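Local coordinates for protein acetaldehyde dehydrogenase (Acetylating) (Geobacillus thermoglucosidasius, PDB 5J78) that probably catalyses the reversible, NAD-dependent conversion of acetaldehyde and coenzyme A to acetyl-CoA, as an acetylating aldehyde dehydrogenase, at residues Glu121-Glu126 with Phe468-Met473; Val433-Ser438 with Ser452-Val457; Gln129-Val134 with Leu460-Arg465. All coordinates share one frame; numbering follows the deposited sequence.

Interaction 1. Residues Glu121-Glu126 with Phe468-Met473; sequences ENRVWE and FGVREM
Phe468 meets Arg123 and Trp125 in the extended oligomerisation arm of the aldehyde dehydrogenase fold, built from strand 115-119, the first part of strand 124-138 and strand 461-468. Arg123 and Val124 form a G1 beta bulge opposite Asp119.

The backbones are joined by a hydrogen bond from Phe468 N to Arg123 O, 3.1 Å long and nearly collinear with the carbonyl.

The aromatic contact is a T-shaped pair. The edge of Phe468 points at the face of the six-membered ring of Trp125, with centroids 5.5 Å apart and planes at 65°. Phe468 CZ lies 3.9 Å from Trp125 CZ2, near the rim of the indole. Trp125 also has a cation-pi partner in Arg118. With an alanine here instead of Phe468, the indole would lose its edge-on neighbour, and the Arg123 guanidinium would probably be freer to turn.

The Arg123 guanidinium is nearly parallel to the Phe468 ring, the planes 10° apart. Its NH2 approaches CD2 of Phe468 at 4.0 Å. A bend in the arginine chain (chi3 78°) lays one face of the guanidinium against CB and CD2 of Phe468, offset toward the rim. Lower down, Arg123 CD packs on Val470 CG1 at 3.9 Å, the two side chains running past each other in opposite directions.

Phe468 also pairs with a strand of the second subunit in a parallel ladder, so the sheet continues across the interface. The polar end of Arg123 is linked to the other segment by a water in the guanidinium plane. That water accepts from Arg123 NH1 at 2.6 Å and donates to Gly469 O at 3.0 Å.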
loop_
_atom_site.group_PDB
_atom_site.type_symbol
_atom_site.label_atom_id
_atom_site.label_comp_id
_atom_site.label_asym_id
_atom_site.label_seq_id
_atom_site.Cartn_x
_atom_site.Cartn_y
_atom_site.Cartn_z
ATOM N N GLU A 121 -15.107 -29.367 39.673
ATOM C CA GLU A 121 -16.548 -29.165 39.691
ATOM C C GLU A 121 -17.058 -28.881 38.282
ATOM O O GLU A 121 -18.097 -29.396 37.898
ATOM C CB GLU A 121 -16.949 -28.033 40.645
ATOM C CG GLU A 121 -16.585 -26.624 40.207
ATOM C CD GLU A 121 -17.128 -25.555 41.148
ATOM O OE1 GLU A 121 -17.949 -25.899 42.034
ATOM O OE2 GLU A 121 -16.733 -24.373 40.997
ATOM N N ASN A 122 -16.322 -28.080 37.515
ATOM C CA ASN A 122 -16.728 -27.734 36.153
ATOM C C ASN A 122 -16.244 -28.746 35.109
ATOM O O ASN A 122 -16.615 -28.656 33.953
ATOM C CB ASN A 122 -16.211 -26.332 35.797
ATOM C CG ASN A 122 -16.874 -25.253 36.622
ATOM O OD1 ASN A 122 -18.063 -25.340 36.925
ATOM N ND2 ASN A 122 -16.105 -24.239 37.011
ATOM N N ARG A 123 -15.405 -29.684 35.543
ATOM C CA ARG A 123 -14.808 -30.723 34.685
ATOM C C ARG A 123 -14.044 -30.128 33.488
ATOM O O ARG A 123 -14.342 -30.419 32.328
ATOM C CB ARG A 123 -15.885 -31.709 34.212
ATOM C CG ARG A 123 -16.605 -32.431 35.354
ATOM C CD ARG A 123 -17.349 -33.679 34.875
ATOM N NE ARG A 123 -16.436 -34.798 34.663
ATOM C CZ ARG A 123 -16.792 -35.972 34.150
ATOM N NH1 ARG A 123 -18.046 -36.198 33.778
ATOM N NH2 ARG A 123 -15.892 -36.925 33.989
ATOM N N VAL A 124 -13.028 -29.326 33.811
ATOM C CA VAL A 124 -12.210 -28.601 32.849
ATOM C C VAL A 124 -10.761 -28.615 33.323
ATOM O O VAL A 124 -10.492 -28.236 34.470
ATOM C CB VAL A 124 -12.644 -27.111 32.694
ATOM C CG1 VAL A 124 -11.654 -26.333 31.779
ATOM C CG2 VAL A 124 -14.051 -26.999 32.176
ATOM N N TRP A 125 -9.846 -29.056 32.459
ATOM C CA TRP A 125 -8.404 -28.903 32.696
ATOM C C TRP A 125 -7.905 -27.724 31.861
ATOM O O TRP A 125 -8.289 -27.579 30.691
ATOM C CB TRP A 125 -7.599 -30.148 32.295
ATOM C CG TRP A 125 -8.093 -31.436 32.797
ATOM C CD1 TRP A 125 -8.881 -31.651 33.890
ATOM C CD2 TRP A 125 -7.839 -32.723 32.220
ATOM N NE1 TRP A 125 -9.130 -32.990 34.029
ATOM C CE2 TRP A 125 -8.503 -33.672 33.020
ATOM C CE3 TRP A 125 -7.112 -33.162 31.107
ATOM C CZ2 TRP A 125 -8.463 -35.038 32.746
ATOM C CZ3 TRP A 125 -7.068 -34.523 30.833
ATOM C CH2 TRP A 125 -7.740 -35.443 31.648
ATOM N N GLU A 126 -7.043 -26.906 32.448
ATOM C CA GLU A 126 -6.346 -25.852 31.714
ATOM C C GLU A 126 -4.926 -26.269 31.396
ATOM O O GLU A 126 -4.175 -26.683 32.288
ATOM C CB GLU A 126 -6.321 -24.561 32.513
ATOM C CG GLU A 126 -7.658 -24.006 32.896
ATOM C CD GLU A 126 -7.506 -22.647 33.608
ATOM O OE1 GLU A 126 -6.359 -22.274 33.935
ATOM O OE2 GLU A 126 -8.518 -21.956 33.827
ATOM N N PHE A 468 -15.225 -31.518 29.577
ATOM C CA PHE A 468 -15.995 -32.749 29.434
ATOM C C PHE A 468 -17.472 -32.426 29.276
ATOM O O PHE A 468 -17.973 -31.439 29.820
ATOM C CB PHE A 468 -15.803 -33.669 30.648
ATOM C CG PHE A 468 -14.436 -34.282 30.757
ATOM C CD1 PHE A 468 -13.331 -33.509 31.110
ATOM C CD2 PHE A 468 -14.262 -35.649 30.555
ATOM C CE1 PHE A 468 -12.062 -34.082 31.229
ATOM C CE2 PHE A 468 -12.999 -36.236 30.677
ATOM C CZ PHE A 468 -11.894 -35.444 31.022
ATOM N N GLY A 469 -18.178 -33.268 28.548
ATOM C CA GLY A 469 -19.631 -33.170 28.494
ATOM C C GLY A 469 -20.279 -33.204 29.873
ATOM O O GLY A 469 -20.071 -34.141 30.639
ATOM N N VAL A 470 -21.054 -32.167 30.193
ATOM C CA VAL A 470 -21.750 -32.088 31.473
ATOM C C VAL A 470 -23.234 -31.714 31.305
ATOM O O VAL A 470 -23.970 -31.655 32.273
ATOM C CB VAL A 470 -21.097 -31.030 32.431
ATOM C CG1 VAL A 470 -19.653 -31.368 32.734
ATOM C CG2 VAL A 470 -21.166 -29.645 31.836
ATOM N N ARG A 471 -23.662 -31.427 30.082
ATOM C CA ARG A 471 -25.046 -31.015 29.826
ATOM C C ARG A 471 -25.510 -31.632 28.518
ATOM O O ARG A 471 -24.682 -31.925 27.648
ATOM C CB ARG A 471 -25.177 -29.476 29.745
ATOM C CG ARG A 471 -25.269 -28.743 31.081
ATOM C CD ARG A 471 -25.444 -27.237 30.887
ATOM N NE ARG A 471 -24.302 -26.618 30.201
ATOM C CZ ARG A 471 -23.140 -26.302 30.774
ATOM N NH1 ARG A 471 -22.921 -26.544 32.059
ATOM N NH2 ARG A 471 -22.184 -25.740 30.052
ATOM N N GLU A 472 -26.826 -31.798 28.366
ATOM C CA GLU A 472 -27.412 -32.218 27.092
ATOM C C GLU A 472 -27.952 -31.029 26.317
ATOM O O GLU A 472 -28.481 -30.073 26.887
ATOM C CB GLU A 472 -28.538 -33.240 27.300
ATOM C CG GLU A 472 -28.062 -34.631 27.721
ATOM C CD GLU A 472 -27.345 -35.387 26.610
ATOM O OE1 GLU A 472 -27.702 -35.207 25.422
ATOM O OE2 GLU A 472 -26.418 -36.165 26.929
ATOM N N MET A 473 -27.795 -31.096 25.003
ATOM C CA MET A 473 -28.357 -30.097 24.115
ATOM C C MET A 473 -29.800 -30.494 23.822
ATOM O O MET A 473 -30.046 -31.626 23.412
ATOM C CB MET A 473 -27.541 -30.008 22.824
ATOM C CG MET A 473 -27.988 -28.919 21.904
ATOM S SD MET A 473 -27.643 -27.306 22.609
ATOM C CE MET A 473 -28.513 -26.249 21.444
HETATM O O HOH W 1 -17.070 -29.133 31.072
HETATM O O HOH W 2 -20.400 -35.023 33.522
#

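Interaction 2. Residues Val433-Ser438 with Ser452-Val457; sequences VNVKPS and SDNVTV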
loop_
_atom_site.group_PDB
_atom_site.type_symbol
_atom_site.label_atom_id
_atom_site.label_comp_id
_atom_site.label_asym_id
_atom_site.label_seq_id
_atom_site.Cartn_x
_atom_site.Cartn_y
_atom_site.Cartn_z
ATOM N N VAL A 433 4.440 -0.167 44.181
ATOM C CA VAL A 433 3.026 -0.494 44.424
ATOM C C VAL A 433 2.775 -1.855 43.783
ATOM O O VAL A 433 3.540 -2.274 42.892
ATOM C CB VAL A 433 2.036 0.565 43.852
ATOM C CG1 VAL A 433 2.474 2.003 44.193
ATOM C CG2 VAL A 433 1.903 0.423 42.340
ATOM N N ASN A 434 1.716 -2.544 44.216
ATOM C CA ASN A 434 1.488 -3.924 43.789
ATOM C C ASN A 434 0.681 -4.043 42.486
ATOM O O ASN A 434 -0.463 -4.502 42.489
ATOM C CB ASN A 434 0.794 -4.699 44.905
ATOM C CG ASN A 434 1.702 -4.951 46.079
ATOM O OD1 ASN A 434 2.865 -5.306 45.905
ATOM N ND2 ASN A 434 1.186 -4.749 47.286
ATOM N N VAL A 435 1.268 -3.574 41.388
ATOM C CA VAL A 435 0.910 -4.053 40.052
ATOM C C VAL A 435 2.046 -4.956 39.584
ATOM O O VAL A 435 3.107 -4.948 40.174
ATOM C CB VAL A 435 0.669 -2.884 39.071
ATOM C CG1 VAL A 435 -0.509 -2.071 39.542
ATOM C CG2 VAL A 435 1.898 -1.973 38.951
ATOM N N LYS A 436 1.836 -5.747 38.537
ATOM C CA LYS A 436 2.853 -6.704 38.103
ATOM C C LYS A 436 4.131 -5.998 37.641
ATOM O O LYS A 436 4.054 -5.109 36.806
ATOM C CB LYS A 436 2.306 -7.567 36.971
ATOM C CG LYS A 436 1.204 -8.499 37.401
ATOM C CD LYS A 436 1.752 -9.609 38.315
ATOM C CE LYS A 436 0.667 -10.587 38.737
ATOM N NZ LYS A 436 1.168 -11.524 39.777
ATOM N N PRO A 437 5.309 -6.385 38.177
ATOM C CA PRO A 437 6.544 -5.784 37.647
ATOM C C PRO A 437 6.682 -5.928 36.124
ATOM O O PRO A 437 6.614 -7.043 35.577
ATOM C CB PRO A 437 7.662 -6.556 38.363
ATOM C CG PRO A 437 7.026 -6.986 39.675
ATOM C CD PRO A 437 5.567 -7.279 39.320
ATOM N N SER A 438 6.871 -4.804 35.438
ATOM C CA SER A 438 6.896 -4.820 33.981
ATOM C C SER A 438 7.525 -3.543 33.441
ATOM O O SER A 438 7.440 -2.482 34.074
ATOM C CB SER A 438 5.461 -4.980 33.433
ATOM O OG SER A 438 5.402 -4.941 32.010
ATOM N N SER A 452 -4.657 -3.046 29.244
ATOM C CA SER A 452 -4.219 -1.994 30.171
ATOM C C SER A 452 -3.325 -2.574 31.248
ATOM O O SER A 452 -2.894 -1.856 32.145
ATOM C CB SER A 452 -5.412 -1.308 30.838
ATOM O OG SER A 452 -6.187 -2.271 31.534
ATOM N N ASP A 453 -3.085 -3.881 31.175
ATOM C CA ASP A 453 -2.213 -4.563 32.120
ATOM C C ASP A 453 -0.759 -4.166 31.967
ATOM O O ASP A 453 -0.318 -3.794 30.882
ATOM C CB ASP A 453 -2.277 -6.076 31.926
ATOM C CG ASP A 453 -3.646 -6.653 32.187
ATOM O OD1 ASP A 453 -4.532 -5.942 32.728
ATOM O OD2 ASP A 453 -3.811 -7.850 31.858
ATOM N N ASN A 454 -0.021 -4.303 33.061
ATOM C CA ASN A 454 1.416 -4.470 32.998
ATOM C C ASN A 454 1.626 -5.857 32.394
ATOM O O ASN A 454 1.200 -6.868 32.963
ATOM C CB ASN A 454 2.071 -4.352 34.388
ATOM C CG ASN A 454 2.162 -2.915 34.884
ATOM O OD1 ASN A 454 1.358 -2.070 34.510
ATOM N ND2 ASN A 454 3.166 -2.632 35.726
ATOM N N VAL A 455 2.256 -5.896 31.225
ATOM C CA VAL A 455 2.478 -7.139 30.511
ATOM C C VAL A 455 3.472 -8.004 31.260
ATOM O O VAL A 455 4.491 -7.509 31.740
ATOM C CB VAL A 455 2.985 -6.873 29.076
ATOM C CG1 VAL A 455 3.375 -8.181 28.372
ATOM C CG2 VAL A 455 1.922 -6.118 28.287
ATOM N N THR A 456 3.173 -9.297 31.331
ATOM C CA THR A 456 3.950 -10.222 32.138
ATOM C C THR A 456 3.803 -11.631 31.530
ATOM O O THR A 456 3.325 -11.778 30.387
ATOM C CB THR A 456 3.520 -10.147 33.649
ATOM O OG1 THR A 456 4.302 -11.050 34.430
ATOM C CG2 THR A 456 2.044 -10.468 33.841
ATOM N N VAL A 457 4.263 -12.661 32.238
ATOM C CA VAL A 457 4.344 -14.016 31.649
ATOM C C VAL A 457 2.977 -14.612 31.180
ATOM O O VAL A 457 2.920 -15.379 30.214
ATOM C CB VAL A 457 5.006 -14.990 32.651
ATOM C CG1 VAL A 457 4.136 -15.187 33.890
ATOM C CG2 VAL A 457 5.333 -16.317 31.998
HETATM O O HOH W 3 5.792 -9.438 36.053
#
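The first torsions of Asn454 and Ser438 put their polar groups against the other segment's backbone. Asn454 has CG anti to its carbonyl carbon (chi1 -76°), which carries the amide to the backbone of Lys436. Ser438 has OG opposite its own N (chi1 177°), which places the hydroxyl beside Val455 O. Both segments belong to the long irregular connection between helix 424-428 and strand 461-468. It leads the chain back to the oligomerisation strands of the aldehyde dehydrogenase fold.

The Asn454 amide ties two parts of this one connection together. Its ND2 donates to Lys436 O at 2.8 Å. The bond is somewhat bent (148° at the hydrogen), and the donor is tilted from the carbonyl plane. ND2 also donates to Gly428 O, and OD1 accepts from Arg417 NH1. Three bonds therefore fix the rotation of this buried amide. Ser438 OG lies 2.7 Å from Val455 O, and it accepts from Thr440 N.

Carbon packing fills in around these polar groups. Val435 CG2 sits 3.5 Å from Asn454 ND2, its side chain crossing the amide at about a right angle. Ser438 CB meets Asn454 CB at 3.6 Å. Lys436 CG touches Thr456 CG2 at 4.2 Å, and the rest of the lysine leads away.

Pro437 rests on helix 89-107, with Phe98 and Val103 among its neighbours. Asp453 makes a salt bridge with Arg465 of the second subunit. A water spans the two segments: it donates to Pro437 O at 2.6 Å and lies 2.7 Å from Thr456 OG1, to which it is hydrogen-bonded.

Interaction 3. Residues Gln129-Val134 with Leu460-Arg465; sequences QPVGIV and LFNIKR
An antiparallel ladder joins strands 124-138 and 461-468 in the oligomerisation arm, where Gln129 faces Asn462 as a hydrogen-bonded pair. Gln129 N donates to Asn462 O at 2.8 Å, and Asn462 N returns a bond to Gln129 O at 2.7 Å. Pro130 and Phe461 follow as a non-hydrogen-bonded pair.

On the face with Gln129, the aliphatic chain of Lys464 runs obliquely over the glutamine. A bend in the glutamine (chi2 62°) brings OE1 to Lys464 NZ, a weak bond of 3.3 Å. A water donates to Gln129 OE1 at 2.6 Å and accepts from Lys464 NZ at 3.2 Å. The main partners of that ammonium are the carbonyls of Lys413 and Ile411 of the second subunit.

Past the paired residues strand 124-138 turns aside and runs on from the arm to pair in parallel with strands 160-165 and 216-219. Val131 sets both methyls against Leu460 O, CG2 at 3.6 Å. This carbonyl accepts from Asn159 ND2. Val134 CG2 then meets Leu460 CD2 at 4.2 Å.

Pro130 packs on helix 28-51 through Gln47 and Glu51. Val134 and Leu460 both touch Leu218 of strand 216-219, and Arg465 joins a parallel ladder with a strand of the second subunit.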
loop_
_atom_site.group_PDB
_atom_site.type_symbol
_atom_site.label_atom_id
_atom_site.label_comp_id
_atom_site.label_asym_id
_atom_site.label_seq_id
_atom_site.Cartn_x
_atom_site.Cartn_y
_atom_site.Cartn_z
ATOM N N GLN A 129 -0.188 -23.207 26.955
ATOM C CA GLN A 129 0.290 -23.361 25.584
ATOM C C GLN A 129 1.138 -22.159 25.141
ATOM O O GLN A 129 0.612 -21.060 24.991
ATOM C CB GLN A 129 -0.890 -23.530 24.622
ATOM C CG GLN A 129 -0.475 -23.728 23.169
ATOM C CD GLN A 129 0.346 -25.011 22.989
ATOM O OE1 GLN A 129 -0.046 -26.092 23.444
ATOM N NE2 GLN A 129 1.497 -24.886 22.348
ATOM N N PRO A 130 2.443 -22.373 24.897
ATOM C CA PRO A 130 3.295 -21.261 24.449
ATOM C C PRO A 130 2.824 -20.629 23.142
ATOM O O PRO A 130 2.375 -21.350 22.263
ATOM C CB PRO A 130 4.661 -21.927 24.236
ATOM C CG PRO A 130 4.614 -23.170 24.977
ATOM C CD PRO A 130 3.190 -23.639 24.939
ATOM N N VAL A 131 2.957 -19.316 23.006
ATOM C CA VAL A 131 2.557 -18.644 21.782
ATOM C C VAL A 131 3.496 -18.938 20.634
ATOM O O VAL A 131 3.104 -18.808 19.473
ATOM C CB VAL A 131 2.469 -17.125 21.950
ATOM C CG1 VAL A 131 1.342 -16.780 22.894
ATOM C CG2 VAL A 131 3.809 -16.522 22.420
ATOM N N GLY A 132 4.732 -19.322 20.964
ATOM C CA GLY A 132 5.710 -19.720 19.968
ATOM C C GLY A 132 6.932 -18.809 19.894
ATOM O O GLY A 132 7.888 -18.955 20.673
ATOM N N ILE A 133 6.934 -17.907 18.918
ATOM C CA ILE A 133 8.047 -16.962 18.739
ATOM C C ILE A 133 7.543 -15.549 18.942
ATOM O O ILE A 133 6.612 -15.108 18.251
ATOM C CB ILE A 133 8.678 -17.054 17.335
ATOM C CG1 ILE A 133 9.114 -18.484 17.050
ATOM C CG2 ILE A 133 9.867 -16.063 17.206
ATOM C CD1 ILE A 133 9.632 -18.681 15.636
ATOM N N VAL A 134 8.160 -14.858 19.890
ATOM C CA VAL A 134 7.828 -13.469 20.202
ATOM C C VAL A 134 8.813 -12.543 19.511
ATOM O O VAL A 134 10.025 -12.804 19.499
ATOM C CB VAL A 134 7.848 -13.187 21.725
ATOM C CG1 VAL A 134 7.453 -11.704 22.027
ATOM C CG2 VAL A 134 6.912 -14.144 22.452
ATOM N N LEU A 460 1.989 -14.305 27.556
ATOM C CA LEU A 460 2.759 -15.039 26.548
ATOM C C LEU A 460 2.526 -16.556 26.505
ATOM O O LEU A 460 3.337 -17.280 25.930
ATOM C CB LEU A 460 4.254 -14.755 26.755
ATOM C CG LEU A 460 4.617 -13.284 26.599
ATOM C CD1 LEU A 460 6.133 -13.101 26.756
ATOM C CD2 LEU A 460 4.158 -12.720 25.272
ATOM N N PHE A 461 1.435 -17.039 27.096
ATOM C CA PHE A 461 0.923 -18.360 26.744
ATOM C C PHE A 461 -0.590 -18.314 26.682
ATOM O O PHE A 461 -1.240 -17.550 27.392
ATOM C CB PHE A 461 1.392 -19.470 27.701
ATOM C CG PHE A 461 0.984 -19.277 29.154
ATOM C CD1 PHE A 461 1.738 -18.492 30.016
ATOM C CD2 PHE A 461 -0.132 -19.917 29.666
ATOM C CE1 PHE A 461 1.355 -18.327 31.373
ATOM C CE2 PHE A 461 -0.509 -19.762 31.001
ATOM C CZ PHE A 461 0.222 -18.966 31.849
ATOM N N ASN A 462 -1.121 -19.095 25.750
ATOM C CA ASN A 462 -2.560 -19.298 25.609
ATOM C C ASN A 462 -3.012 -20.362 26.578
ATOM O O ASN A 462 -2.218 -21.221 26.958
ATOM C CB ASN A 462 -2.902 -19.720 24.181
ATOM C CG ASN A 462 -2.488 -18.684 23.141
ATOM O OD1 ASN A 462 -1.896 -19.019 22.107
ATOM N ND2 ASN A 462 -2.808 -17.434 23.395
ATOM N N ILE A 463 -4.279 -20.320 26.980
ATOM C CA ILE A 463 -4.843 -21.409 27.759
ATOM C C ILE A 463 -5.719 -22.268 26.846
ATOM O O ILE A 463 -6.628 -21.756 26.180
ATOM C CB ILE A 463 -5.634 -20.873 28.976
ATOM C CG1 ILE A 463 -4.639 -20.263 29.967
ATOM C CG2 ILE A 463 -6.377 -22.006 29.675
ATOM C CD1 ILE A 463 -5.229 -19.404 31.029
ATOM N N LYS A 464 -5.386 -23.562 26.771
ATOM C CA LYS A 464 -6.233 -24.566 26.144
ATOM C C LYS A 464 -7.099 -25.219 27.213
ATOM O O LYS A 464 -6.618 -25.510 28.314
ATOM C CB LYS A 464 -5.388 -25.623 25.429
ATOM C CG LYS A 464 -4.365 -25.062 24.427
ATOM C CD LYS A 464 -3.656 -26.157 23.640
ATOM C CE LYS A 464 -2.930 -27.165 24.545
ATOM N NZ LYS A 464 -2.404 -28.327 23.760
ATOM N N ARG A 465 -8.375 -25.443 26.907
ATOM C CA ARG A 465 -9.288 -26.012 27.902
ATOM C C ARG A 465 -9.805 -27.381 27.466
ATOM O O ARG A 465 -10.451 -27.519 26.427
ATOM C CB ARG A 465 -10.432 -25.034 28.166
ATOM C CG ARG A 465 -9.905 -23.705 28.733
ATOM C CD ARG A 465 -10.921 -22.603 28.704
ATOM N NE ARG A 465 -10.512 -21.453 29.523
ATOM C CZ ARG A 465 -9.893 -20.367 29.056
ATOM N NH1 ARG A 465 -9.586 -20.254 27.769
ATOM N NH2 ARG A 465 -9.576 -19.378 29.882
HETATM O O HOH W 4 -0.244 -27.704 21.423
#

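Interactions 1 and 3 hold the same two strands, 124-138 and 461-468. They touch where Val124 packs on Arg465 and Glu126 on Ile463. Interaction 3 is a buried contact with regular strand pairing. Interaction 1 lies at the far end of the arm, its centre about 40 Å from the chain's centre, and is only partly buried. Ring, guanidinium and water contacts largely take over from the ladder there. Interaction 2 is buried near the chain's centre and joins two parts of one irregular connection, largely through a side-chain amide. All three reach the second subunit. Asp453 of interaction 2 pairs with Arg465 of interaction 3 in that subunit, and Asn434 with Asn122 and Arg471 of interaction 1.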